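Local coordinates for protein glycerol dehydratase (Clostridium butyricum, PDB 1R9D) that probably dehydrates glycerol without vitamin B12, as a glycyl-radical enzyme of the pyruvate formate-lyase-like family, at residues G552-G557 with P664-V669; P671-D676 with I779-E784. All blocks are in the same frame, centred on the assembly; numbering follows the deposited sequence.

Contact 1: G552-G557 with P664-V669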
loop_
_atom_site.group_PDB
_atom_site.type_symbol
_atom_site.label_atom_id
_atom_site.label_comp_id
_atom_site.label_asym_id
_atom_site.label_seq_id
_atom_site.Cartn_x
_atom_site.Cartn_y
_atom_site.Cartn_z
ATOM N N GLY A 552 33.942 -15.186 -4.978
ATOM C CA GLY A 552 34.698 -16.405 -5.231
ATOM C C GLY A 552 35.150 -16.632 -6.667
ATOM O O GLY A 552 35.320 -17.779 -7.088
ATOM N N VAL A 553 35.380 -15.556 -7.415
ATOM C CA VAL A 553 35.787 -15.689 -8.818
ATOM C C VAL A 553 37.052 -16.518 -9.080
ATOM O O VAL A 553 37.049 -17.381 -9.956
ATOM C CB VAL A 553 35.951 -14.301 -9.490
ATOM C CG1 VAL A 553 36.409 -14.476 -10.944
ATOM C CG2 VAL A 553 34.619 -13.555 -9.468
ATOM N N ALA A 554 38.131 -16.265 -8.345
ATOM C CA ALA A 554 39.355 -17.030 -8.570
ATOM C C ALA A 554 39.145 -18.496 -8.205
ATOM O O ALA A 554 39.682 -19.390 -8.865
ATOM C CB ALA A 554 40.506 -16.451 -7.761
ATOM N N ASN A 555 38.358 -18.745 -7.162
ATOM C CA ASN A 555 38.101 -20.117 -6.740
ATOM C C ASN A 555 37.347 -20.891 -7.826
ATOM O O ASN A 555 37.610 -22.075 -8.053
ATOM C CB ASN A 555 37.306 -20.141 -5.428
ATOM C CG ASN A 555 38.011 -19.394 -4.306
ATOM O OD1 ASN A 555 37.773 -18.207 -4.090
ATOM N ND2 ASN A 555 38.904 -20.085 -3.601
ATOM N N ILE A 556 36.419 -20.221 -8.503
ATOM C CA ILE A 556 35.654 -20.868 -9.565
ATOM C C ILE A 556 36.512 -21.154 -10.792
ATOM O O ILE A 556 36.430 -22.236 -11.370
ATOM C CB ILE A 556 34.416 -20.012 -9.967
ATOM C CG1 ILE A 556 33.253 -20.312 -9.017
ATOM C CG2 ILE A 556 33.976 -20.337 -11.394
ATOM C CD1 ILE A 556 33.610 -20.233 -7.559
ATOM N N GLY A 557 37.333 -20.190 -11.193
ATOM C CA GLY A 557 38.189 -20.399 -12.348
ATOM C C GLY A 557 39.168 -21.535 -12.102
ATOM O O GLY A 557 39.320 -22.433 -12.937
ATOM N N PRO A 664 39.082 -19.300 3.683
ATOM C CA PRO A 664 38.541 -18.118 3.004
ATOM C C PRO A 664 38.495 -18.269 1.492
ATOM O O PRO A 664 39.285 -19.010 0.910
ATOM C CB PRO A 664 39.508 -17.009 3.409
ATOM C CG PRO A 664 40.004 -17.459 4.757
ATOM C CD PRO A 664 40.228 -18.935 4.536
ATOM N N LEU A 665 37.559 -17.570 0.863
ATOM C CA LEU A 665 37.463 -17.572 -0.587
ATOM C C LEU A 665 38.298 -16.364 -1.003
ATOM O O LEU A 665 38.725 -15.582 -0.151
ATOM C CB LEU A 665 36.014 -17.369 -1.040
ATOM C CG LEU A 665 34.989 -18.432 -0.652
ATOM C CD1 LEU A 665 33.626 -18.054 -1.232
ATOM C CD2 LEU A 665 35.433 -19.788 -1.176
ATOM N N ALA A 666 38.541 -16.212 -2.300
ATOM C CA ALA A 666 39.308 -15.078 -2.800
ATOM C C ALA A 666 38.453 -13.812 -2.723
ATOM O O ALA A 666 37.223 -13.885 -2.751
ATOM C CB ALA A 666 39.738 -15.330 -4.242
ATOM N N ASP A 667 39.112 -12.658 -2.638
ATOM C CA ASP A 667 38.431 -11.367 -2.546
ATOM C C ASP A 667 38.229 -10.700 -3.914
ATOM O O ASP A 667 39.181 -10.522 -4.667
ATOM C CB ASP A 667 39.234 -10.439 -1.627
ATOM C CG ASP A 667 40.709 -10.372 -2.006
ATOM O OD1 ASP A 667 41.159 -9.306 -2.472
ATOM O OD2 ASP A 667 41.417 -11.393 -1.847
ATOM N N GLY A 668 36.987 -10.336 -4.226
ATOM C CA GLY A 668 36.692 -9.691 -5.497
ATOM C C GLY A 668 37.138 -10.529 -6.684
ATOM O O GLY A 668 36.861 -11.724 -6.738
ATOM N N VAL A 669 37.821 -9.906 -7.638
ATOM C CA VAL A 669 38.312 -10.630 -8.805
ATOM C C VAL A 669 39.821 -10.853 -8.696
ATOM O O VAL A 669 40.488 -11.156 -9.683
ATOM C CB VAL A 669 37.990 -9.872 -10.117
ATOM C CG1 VAL A 669 36.479 -9.822 -10.313
ATOM C CG2 VAL A 669 38.579 -8.457 -10.075
HETATM O O HOH W 1 35.512 -13.031 -4.589
HETATM O O HOH W 2 38.658 -13.746 -6.985
#

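Contact 2: P671-D676 with I779-E784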
loop_
_atom_site.group_PDB
_atom_site.type_symbol
_atom_site.label_atom_id
_atom_site.label_comp_id
_atom_site.label_asym_id
_atom_site.label_seq_id
_atom_site.Cartn_x
_atom_site.Cartn_y
_atom_site.Cartn_z
ATOM N N PRO A 671 43.378 -12.698 -7.654
ATOM C CA PRO A 671 43.815 -14.098 -7.661
ATOM C C PRO A 671 43.824 -14.634 -6.225
ATOM O O PRO A 671 43.928 -13.851 -5.276
ATOM C CB PRO A 671 45.226 -14.014 -8.241
ATOM C CG PRO A 671 45.135 -12.844 -9.176
ATOM C CD PRO A 671 44.345 -11.837 -8.357
ATOM N N SER A 672 43.703 -15.949 -6.062
ATOM C CA SER A 672 43.722 -16.556 -4.728
ATOM C C SER A 672 45.106 -16.381 -4.111
ATOM O O SER A 672 46.096 -16.269 -4.825
ATOM C CB SER A 672 43.389 -18.051 -4.803
ATOM O OG SER A 672 42.042 -18.264 -5.186
ATOM N N ARG A 673 45.168 -16.376 -2.785
ATOM C CA ARG A 673 46.433 -16.190 -2.079
ATOM C C ARG A 673 47.534 -17.137 -2.541
ATOM O O ARG A 673 47.314 -18.341 -2.671
ATOM C CB ARG A 673 46.229 -16.361 -0.570
ATOM C CG ARG A 673 45.748 -17.739 -0.167
ATOM C CD ARG A 673 45.744 -17.906 1.344
ATOM N NE ARG A 673 44.749 -17.056 1.997
ATOM C CZ ARG A 673 44.429 -17.146 3.283
ATOM N NH1 ARG A 673 45.028 -18.045 4.053
ATOM N NH2 ARG A 673 43.498 -16.351 3.795
ATOM N N GLY A 674 48.713 -16.568 -2.784
ATOM C CA GLY A 674 49.870 -17.340 -3.208
ATOM C C GLY A 674 49.802 -17.981 -4.582
ATOM O O GLY A 674 50.744 -18.666 -4.990
ATOM N N CYS A 675 48.707 -17.762 -5.304
ATOM C CA CYS A 675 48.552 -18.351 -6.630
ATOM C C CYS A 675 49.183 -17.536 -7.745
ATOM O O CYS A 675 49.577 -18.089 -8.773
ATOM C CB CYS A 675 47.073 -18.585 -6.930
ATOM S SG CYS A 675 46.386 -19.966 -5.997
ATOM N N ASP A 676 49.269 -16.224 -7.545
ATOM C CA ASP A 676 49.868 -15.344 -8.537
ATOM C C ASP A 676 51.365 -15.227 -8.258
ATOM O O ASP A 676 51.810 -14.389 -7.475
ATOM C CB ASP A 676 49.170 -13.966 -8.534
ATOM C CG ASP A 676 48.900 -13.425 -7.129
ATOM O OD1 ASP A 676 48.760 -14.219 -6.172
ATOM O OD2 ASP A 676 48.797 -12.186 -6.991
ATOM N N ILE A 779 43.968 -10.786 5.365
ATOM C CA ILE A 779 44.724 -9.693 4.756
ATOM C C ILE A 779 46.229 -9.954 4.811
ATOM O O ILE A 779 46.948 -9.710 3.844
ATOM C CB ILE A 779 44.409 -8.346 5.446
ATOM C CG1 ILE A 779 42.949 -7.964 5.173
ATOM C CG2 ILE A 779 45.358 -7.262 4.952
ATOM C CD1 ILE A 779 42.471 -6.733 5.938
ATOM N N ILE A 780 46.701 -10.450 5.945
ATOM C CA ILE A 780 48.123 -10.746 6.097
ATOM C C ILE A 780 48.554 -11.856 5.128
ATOM O O ILE A 780 49.680 -11.846 4.622
ATOM C CB ILE A 780 48.434 -11.178 7.558
ATOM C CG1 ILE A 780 48.247 -9.982 8.495
ATOM C CG2 ILE A 780 49.853 -11.715 7.665
ATOM C CD1 ILE A 780 48.263 -10.343 9.975
ATOM N N ALA A 781 47.649 -12.795 4.862
ATOM C CA ALA A 781 47.945 -13.928 3.985
ATOM C C ALA A 781 47.934 -13.614 2.490
ATOM O O ALA A 781 48.354 -14.441 1.676
ATOM C CB ALA A 781 46.983 -15.074 4.278
ATOM N N ARG A 782 47.465 -12.429 2.124
ATOM C CA ARG A 782 47.425 -12.053 0.718
ATOM C C ARG A 782 48.820 -12.019 0.111
ATOM O O ARG A 782 49.808 -11.754 0.798
ATOM C CB ARG A 782 46.770 -10.684 0.558
ATOM C CG ARG A 782 45.290 -10.697 0.862
ATOM C CD ARG A 782 44.718 -9.293 0.843
ATOM N NE ARG A 782 43.309 -9.297 1.219
ATOM C CZ ARG A 782 42.577 -8.200 1.379
ATOM N NH1 ARG A 782 43.123 -7.006 1.192
ATOM N NH2 ARG A 782 41.299 -8.302 1.724
ATOM N N THR A 783 48.890 -12.287 -1.189
ATOM C CA THR A 783 50.162 -12.272 -1.896
ATOM C C THR A 783 50.809 -10.896 -1.794
ATOM O O THR A 783 50.139 -9.874 -1.935
ATOM C CB THR A 783 49.974 -12.583 -3.391
ATOM O OG1 THR A 783 49.306 -13.839 -3.544
ATOM C CG2 THR A 783 51.327 -12.629 -4.093
ATOM N N GLU A 784 52.114 -10.871 -1.545
ATOM C CA GLU A 784 52.842 -9.613 -1.464
ATOM C C GLU A 784 53.709 -9.515 -2.711
ATOM O O GLU A 784 54.564 -10.366 -2.940
ATOM C CB GLU A 784 53.726 -9.573 -0.218
ATOM C CG GLU A 784 54.686 -8.393 -0.197
ATOM C CD GLU A 784 55.583 -8.385 1.029
ATOM O OE1 GLU A 784 55.101 -8.014 2.122
ATOM O OE2 GLU A 784 56.769 -8.761 0.900
#

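Contact 1: G552-G557 with P664-V669
Asn555, in the first turn of helix 553-569, takes the backbone N-H of Ala666 on its side-chain oxygen: Ala666 N lies 2.8 Å from Asn555 OD1, with a nearly straight N-H...O angle of 172°. The donor sits in the plane of the amide and uses a lone pair of OD1. With chi1 at -57°, CG of Asn555 lies beside its own backbone N and anti to the carbonyl carbon, which carries the amide across to the loop; the Asn555 and Leu665 side chains cross at about a right angle. Next to this bond the methyls of Ala554 and Ala666 meet, CB to CB, at 3.8 Å. Two waters link N-H groups of the helix N-terminus to loop carbonyls, a solvent-mediated way of satisfying them. One accepts from Gly552 N, the N-cap residue, and donates to Ala666 O and Gly668 O; the other accepts from Ala554 N and donates to Gly668 O. Val553 CB packs 3.9 Å from Gly668 O. A weak hydrogen bond from Asn555 ND2 to Asp657 OD2 probably helps set the amide's rotation. The buried contact joins the helix that follows strand 543-551 to the loop between helices 644-650 and 680-687, with helix 453-461 packing on Val553 and Leu665.

Contact 2: P671-D676 with I779-E784
A small polar surface contact joins the loop leading to helix 680-687 with the end of helix 773-781 and the chain just beyond it, close to the C-terminus. Its centre is the hydroxyl of Thr783, gripped by two partners from 671-676. Gly674 N donates to Thr783 OG1 at 2.9 Å, on a bent path with an N-H...O angle of 146°. Thr783 OG1 in turn donates a hydrogen bond to Asp676 OD1 at 2.7 Å; Asp676 OD1 is approached on its syn side, 23° out of the carboxylate plane. The two side chains come from opposite directions, and the Thr783 methyl CG2 comes within 3.7 Å of Asp676 OD1. Residues 672-675 form a type II beta turn, closed by a bond from Cys675 N to Ser672 O, with Gly674 at its third position, where positive phi favours glycine.

Beside the turn, the Arg673 chain bends at chi3 (67°) and lays one guanidinium face over the methyl of Ala781, with Ala781 CB 3.4 Å from Arg673 CZ and centred under the group. Arg673 NH2 forms a salt bridge with Asp778, one turn back on the same helix, which holds the guanidinium over that methyl. Asp676 OD2 has a second partner in His785 NE2. With both carboxylate oxygens engaged, Asp676 is probably ionised, consistent with a threonine hydroxyl used both ways, as acceptor from Gly674 N and donor to Asp676.

How the contacts relate
Both segments of each contact are far apart in sequence, yet the contact centres lie only 11 Å from each other; in each half of the pairing, contact 1 comes before contact 2 along the chain. Both draw on the long loop between helices 644-650 and 680-687: 664-669 turns inward to the buried start of helix 553-569, whereas 671-676 runs on to the surface near the C-terminus. Ser672 packs between them, its OG 3.5 Å from Ala554 CB and also against Ala666, and Pro664 touches Arg673. One loop therefore connects the pyruvate formate-lyase-like part with the C-terminal segment beyond helix 773-781, which follows the predicted glycyl-radical site at Gly763, a radical not present in this structure.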